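YbbR family protein (Desulfitobacterium hafniense, PDB 3LYW) is of unknown function but belongs to the YbbR family, of which this chain is one all-beta domain of a longer protein. Local coordinates at residues A11-A16 and Y46-G51; L5-I10 and V27-E32. All coordinates share one frame; numbering follows the deposited sequence.

Interaction 1 of 2, residues A11-A16 and Y46-G51; sequences AKNTPA and YVDLSG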
loop_
_atom_site.group_PDB
_atom_site.type_symbol
_atom_site.label_atom_id
_atom_site.label_comp_id
_atom_site.label_asym_id
_atom_site.label_seq_id
_atom_site.Cartn_x
_atom_site.Cartn_y
_atom_site.Cartn_z
ATOM N N ALA A 11 -1.186 -6.216 -1.266
ATOM C CA ALA A 11 -2.565 -6.255 -1.720
ATOM C C ALA A 11 -3.421 -6.985 -0.696
ATOM O O ALA A 11 -3.042 -8.049 -0.227
ATOM C CB ALA A 11 -2.647 -6.954 -3.058
ATOM N N LYS A 12 -4.565 -6.408 -0.345
ATOM C CA LYS A 12 -5.472 -7.051 0.599
ATOM C C LYS A 12 -6.758 -7.477 -0.117
ATOM O O LYS A 12 -7.172 -6.872 -1.110
ATOM C CB LYS A 12 -5.808 -6.101 1.745
ATOM C CG LYS A 12 -4.607 -5.598 2.516
ATOM C CD LYS A 12 -3.944 -6.692 3.348
ATOM C CE LYS A 12 -2.837 -6.105 4.224
ATOM N NZ LYS A 12 -2.144 -7.138 5.040
ATOM N N ASN A 13 -7.375 -8.536 0.390
ATOM C CA ASN A 13 -8.605 -9.063 -0.159
ATOM C C ASN A 13 -8.574 -9.379 -1.648
ATOM O O ASN A 13 -9.548 -9.144 -2.360
ATOM C CB ASN A 13 -9.747 -8.101 0.165
ATOM C CG ASN A 13 -9.870 -7.841 1.656
ATOM O OD1 ASN A 13 -9.697 -6.719 2.117
ATOM N ND2 ASN A 13 -10.159 -8.884 2.415
ATOM N N THR A 14 -7.451 -9.913 -2.118
ATOM C CA THR A 14 -7.339 -10.292 -3.519
ATOM C C THR A 14 -8.392 -11.377 -3.736
ATOM O O THR A 14 -8.398 -12.386 -3.038
ATOM C CB THR A 14 -5.953 -10.890 -3.837
ATOM O OG1 THR A 14 -4.938 -9.899 -3.627
ATOM C CG2 THR A 14 -5.897 -11.369 -5.291
ATOM N N PRO A 15 -9.289 -11.183 -4.711
ATOM C CA PRO A 15 -10.336 -12.165 -4.989
ATOM C C PRO A 15 -9.788 -13.572 -5.105
ATOM O O PRO A 15 -8.717 -13.778 -5.651
ATOM C CB PRO A 15 -10.923 -11.667 -6.299
ATOM C CG PRO A 15 -10.840 -10.187 -6.131
ATOM C CD PRO A 15 -9.434 -10.004 -5.580
ATOM N N ALA A 16 -10.513 -14.546 -4.573
ATOM C CA ALA A 16 -10.061 -15.929 -4.665
ATOM C C ALA A 16 -10.048 -16.336 -6.133
ATOM O O ALA A 16 -10.775 -15.776 -6.958
ATOM C CB ALA A 16 -10.985 -16.843 -3.877
ATOM N N TYR A 46 -0.873 -0.433 1.459
ATOM C CA TYR A 46 -1.703 -1.472 0.873
ATOM C C TYR A 46 -2.743 -0.959 -0.102
ATOM O O TYR A 46 -3.067 0.230 -0.118
ATOM C CB TYR A 46 -2.412 -2.260 1.985
ATOM C CG TYR A 46 -3.473 -1.473 2.726
ATOM C CD1 TYR A 46 -4.779 -1.388 2.246
ATOM C CD2 TYR A 46 -3.157 -0.785 3.891
ATOM C CE1 TYR A 46 -5.743 -0.631 2.911
ATOM C CE2 TYR A 46 -4.109 -0.033 4.564
ATOM C CZ TYR A 46 -5.394 0.041 4.070
ATOM O OH TYR A 46 -6.324 0.793 4.731
ATOM N N VAL A 47 -3.220 -1.873 -0.939
ATOM C CA VAL A 47 -4.296 -1.600 -1.869
ATOM C C VAL A 47 -5.344 -2.648 -1.511
ATOM O O VAL A 47 -5.012 -3.791 -1.200
ATOM C CB VAL A 47 -3.862 -1.746 -3.340
ATOM C CG1 VAL A 47 -2.978 -0.584 -3.717
ATOM C CG2 VAL A 47 -3.122 -3.079 -3.559
ATOM N N ASP A 48 -6.607 -2.242 -1.526
ATOM C CA ASP A 48 -7.698 -3.139 -1.172
ATOM C C ASP A 48 -8.427 -3.570 -2.441
ATOM O O ASP A 48 -9.138 -2.778 -3.059
ATOM C CB ASP A 48 -8.661 -2.415 -0.222
ATOM C CG ASP A 48 -9.641 -3.356 0.443
ATOM O OD1 ASP A 48 -9.691 -4.541 0.049
ATOM O OD2 ASP A 48 -10.363 -2.911 1.359
ATOM N N LEU A 49 -8.254 -4.834 -2.820
ATOM C CA LEU A 49 -8.878 -5.372 -4.029
ATOM C C LEU A 49 -10.250 -5.974 -3.776
ATOM O O LEU A 49 -10.796 -6.672 -4.623
ATOM C CB LEU A 49 -7.969 -6.436 -4.658
ATOM C CG LEU A 49 -6.834 -5.918 -5.556
ATOM C CD1 LEU A 49 -6.122 -4.783 -4.883
ATOM C CD2 LEU A 49 -5.848 -7.052 -5.860
ATOM N N SER A 50 -10.809 -5.709 -2.605
ATOM C CA SER A 50 -12.116 -6.251 -2.271
ATOM C C SER A 50 -13.105 -6.057 -3.409
ATOM O O SER A 50 -13.246 -4.959 -3.939
ATOM C CB SER A 50 -12.665 -5.589 -1.006
ATOM O OG SER A 50 -11.853 -5.861 0.121
ATOM N N GLY A 51 -13.756 -7.147 -3.796
ATOM C CA GLY A 51 -14.756 -7.115 -4.850
ATOM C C GLY A 51 -14.343 -6.697 -6.246
ATOM O O GLY A 51 -15.176 -6.218 -7.010
HETATM O O HOH W 1 -12.182 -10.003 -2.712
#
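The side chain of L49 packs against T14 and P15 of the turn that follows strand 4-12, meeting each differently. It runs alongside T14 in the same direction, CD2 being 3.7 Å from T14 OG1, whereas it crosses the P15 ring at about a right angle, its CB 4.0 Å from P15 CD. Before the turn, A11 and V47 are bridged in parallel and share a sheet face. V47 CG1 is anti to the carbonyl carbon (chi1 -73°), which sets V47 CG2 between the backbone N and the carbonyl carbon, 3.9 Å from A11 CB. On the other face, K12 and Y46 also cross near a right angle, through K12 CG and Y46 CB; the bend at chi2 of K12 then carries its amine away from the 46-51 segment. Two backbone bonds fix the register: K12 N donates to V47 O (2.8 Å) and K12 O accepts from L49 N (2.9 Å, 160° at the hydrogen).

The carboxylate of D48 closes an Asx turn. D48 OD1 accepts from S50 N, above the carboxylate plane, and from S50 OG at 2.5 Å on the syn side, somewhat out of the plane, both from one face. Replacing D48 by an alanine would remove OD1, and would probably leave S50 N and S50 OG without their shared acceptor, the S50 hydroxyl becoming freer to turn. A water donates to N13 O and accepts a weak bond from G51 N, joining the two loops.

The pair joins strands 4-12 and 44-48 at the surface. V47 and L49 touch Y59 of strand 55-63, strand 18-20 meets A11, T14 and L49 through I20, and strand 69-85 supplies V79 and L81 against V47 and L83 against L49.

Interaction 2 of 2, residues L5-I10 and V27-E32; sequences LTLSLI and VRVKTE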
loop_
_atom_site.group_PDB
_atom_site.type_symbol
_atom_site.label_atom_id
_atom_site.label_comp_id
_atom_site.label_asym_id
_atom_site.label_seq_id
_atom_site.Cartn_x
_atom_site.Cartn_y
_atom_site.Cartn_z
ATOM N N LEU A 5 9.272 7.605 4.911
ATOM C CA LEU A 5 9.455 6.167 4.808
ATOM C C LEU A 5 9.259 5.622 3.404
ATOM O O LEU A 5 8.571 6.216 2.578
ATOM C CB LEU A 5 8.471 5.464 5.748
ATOM C CG LEU A 5 8.326 6.135 7.118
ATOM C CD1 LEU A 5 7.231 5.448 7.919
ATOM C CD2 LEU A 5 9.646 6.104 7.841
ATOM N N THR A 6 9.885 4.479 3.149
ATOM C CA THR A 6 9.765 3.777 1.878
ATOM C C THR A 6 9.195 2.420 2.263
ATOM O O THR A 6 9.895 1.590 2.852
ATOM C CB THR A 6 11.127 3.595 1.209
ATOM O OG1 THR A 6 11.705 4.888 0.990
ATOM C CG2 THR A 6 10.978 2.867 -0.127
ATOM N N LEU A 7 7.919 2.208 1.955
ATOM C CA LEU A 7 7.255 0.966 2.324
ATOM C C LEU A 7 6.929 0.121 1.105
ATOM O O LEU A 7 6.738 0.649 0.002
ATOM C CB LEU A 7 5.956 1.276 3.063
ATOM C CG LEU A 7 6.063 2.295 4.193
ATOM C CD1 LEU A 7 4.667 2.634 4.681
ATOM C CD2 LEU A 7 6.933 1.753 5.311
ATOM N N SER A 8 6.879 -1.192 1.293
ATOM C CA SER A 8 6.524 -2.069 0.195
ATOM C C SER A 8 4.993 -2.066 0.153
ATOM O O SER A 8 4.330 -1.841 1.174
ATOM C CB SER A 8 7.071 -3.474 0.435
ATOM O OG SER A 8 6.657 -3.970 1.687
ATOM N N LEU A 9 4.436 -2.296 -1.030
ATOM C CA LEU A 9 2.988 -2.299 -1.209
ATOM C C LEU A 9 2.422 -3.710 -1.160
ATOM O O LEU A 9 2.933 -4.616 -1.812
ATOM C CB LEU A 9 2.629 -1.641 -2.544
ATOM C CG LEU A 9 1.138 -1.405 -2.830
ATOM C CD1 LEU A 9 0.521 -0.570 -1.723
ATOM C CD2 LEU A 9 0.976 -0.712 -4.169
ATOM N N ILE A 10 1.367 -3.880 -0.372
ATOM C CA ILE A 10 0.714 -5.170 -0.189
ATOM C C ILE A 10 -0.735 -5.134 -0.645
ATOM O O ILE A 10 -1.435 -4.138 -0.449
ATOM C CB ILE A 10 0.740 -5.585 1.292
ATOM C CG1 ILE A 10 2.186 -5.802 1.730
ATOM C CG2 ILE A 10 -0.090 -6.845 1.506
ATOM C CD1 ILE A 10 2.957 -6.745 0.824
ATOM N N VAL A 27 6.293 2.459 -2.084
ATOM C CA VAL A 27 5.576 3.688 -1.782
ATOM C C VAL A 27 6.387 4.590 -0.849
ATOM O O VAL A 27 6.972 4.109 0.130
ATOM C CB VAL A 27 4.233 3.363 -1.096
ATOM C CG1 VAL A 27 3.517 4.641 -0.731
ATOM C CG2 VAL A 27 3.374 2.521 -2.014
ATOM N N ARG A 28 6.418 5.890 -1.151
ATOM C CA ARG A 28 7.134 6.844 -0.298
ATOM C C ARG A 28 6.092 7.579 0.540
ATOM O O ARG A 28 5.116 8.103 -0.004
ATOM C CB ARG A 28 7.911 7.844 -1.145
ATOM C CG ARG A 28 9.046 7.211 -1.898
ATOM C CD ARG A 28 10.389 7.539 -1.278
ATOM N NE ARG A 28 11.088 8.564 -2.050
ATOM C CZ ARG A 28 12.387 8.828 -1.945
ATOM N NH1 ARG A 28 13.140 8.143 -1.094
ATOM N NH2 ARG A 28 12.938 9.767 -2.705
ATOM N N VAL A 29 6.307 7.623 1.853
ATOM C CA VAL A 29 5.368 8.262 2.761
ATOM C C VAL A 29 6.009 9.340 3.627
ATOM O O VAL A 29 7.027 9.109 4.266
ATOM C CB VAL A 29 4.717 7.206 3.690
ATOM C CG1 VAL A 29 3.744 7.871 4.652
ATOM C CG2 VAL A 29 3.998 6.143 2.856
ATOM N N LYS A 30 5.403 10.523 3.626
ATOM C CA LYS A 30 5.867 11.632 4.445
ATOM C C LYS A 30 4.977 11.595 5.668
ATOM O O LYS A 30 3.770 11.336 5.566
ATOM C CB LYS A 30 5.705 12.963 3.715
ATOM C CG LYS A 30 6.661 13.132 2.549
ATOM C CD LYS A 30 6.599 14.535 1.987
ATOM C CE LYS A 30 7.519 14.698 0.788
ATOM N NZ LYS A 30 7.339 16.035 0.147
ATOM N N THR A 31 5.563 11.871 6.825
ATOM C CA THR A 31 4.817 11.794 8.068
ATOM C C THR A 31 5.114 12.925 9.032
ATOM O O THR A 31 6.076 13.678 8.853
ATOM C CB THR A 31 5.167 10.497 8.801
ATOM O OG1 THR A 31 6.512 10.587 9.284
ATOM C CG2 THR A 31 5.083 9.313 7.870
ATOM N N GLU A 32 4.284 13.014 10.068
ATOM C CA GLU A 32 4.477 14.010 11.106
ATOM C C GLU A 32 4.351 13.295 12.440
ATOM O O GLU A 32 3.377 12.575 12.676
ATOM C CB GLU A 32 3.441 15.133 10.991
ATOM C CG GLU A 32 3.462 15.819 9.634
ATOM C CD GLU A 32 2.902 17.231 9.661
ATOM O OE1 GLU A 32 1.821 17.438 10.248
ATOM O OE2 GLU A 32 3.546 18.131 9.080
#
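Four backbone hydrogen bonds join L5 and L7 to V29 and V27 in two reciprocal rings. L5 N donates to V29 O and V29 N returns a bond to L5 O, each 2.8 Å long; L7 and V27 do the same. The N-H...O angles are all close to 160° or a little straighter. L5 N and L7 N approach in the plane of the carbonyls they meet, while V29 N is tilted 19° from that of L5 O. Between the rings, T6 and R28 form a non-hydrogen-bonded pair, where R28 CA lies 3.3 Å from L5 O and T6 CA equally close to V27 O, both as CA-H...O contacts.

Apolar contacts fill the face that carries the leucines and valines. L7 CD1 meets V29 CG2 obliquely at 4.0 Å, and L9 CD1 reaches V27 CG2 at 4.2 Å. V29 CG2 lies anti to its carbonyl carbon, with CG1 anti to the backbone N (chi1 179°), and it is the CG2 branch that meets L7.

On the exposed face T6 and R28 run side by side, T6 OG1 being 3.7 Å from R28 CD and at the edge of the guanidinium.

Alternation of buried aliphatic and exposed polar residues on paired strands is characteristic of an antiparallel sheet with one face buried and the other open to solvent; here the buried face packs on V61 and V63 of strand 55-63 in this mixed sheet.

Strand 4-12 serves both contacts: interaction 2 uses its first part, paired antiparallel with strand 26-33, and interaction 1 its end, paired parallel with strand 44-48. Their centres are about 19 Å apart on opposite sides of the chain's centre, yet they touch where V47 N probably donates to I10 O and V47 CG1 packs on L9 CD2. Six of the eight touching residues of interaction 2 are buried, against two of ten in interaction 1. Accordingly, regular ladder bonds and aliphatic packing dominate the buried contact, whereas the surface one ends in turns that add a carboxylate acceptor and a bridging water.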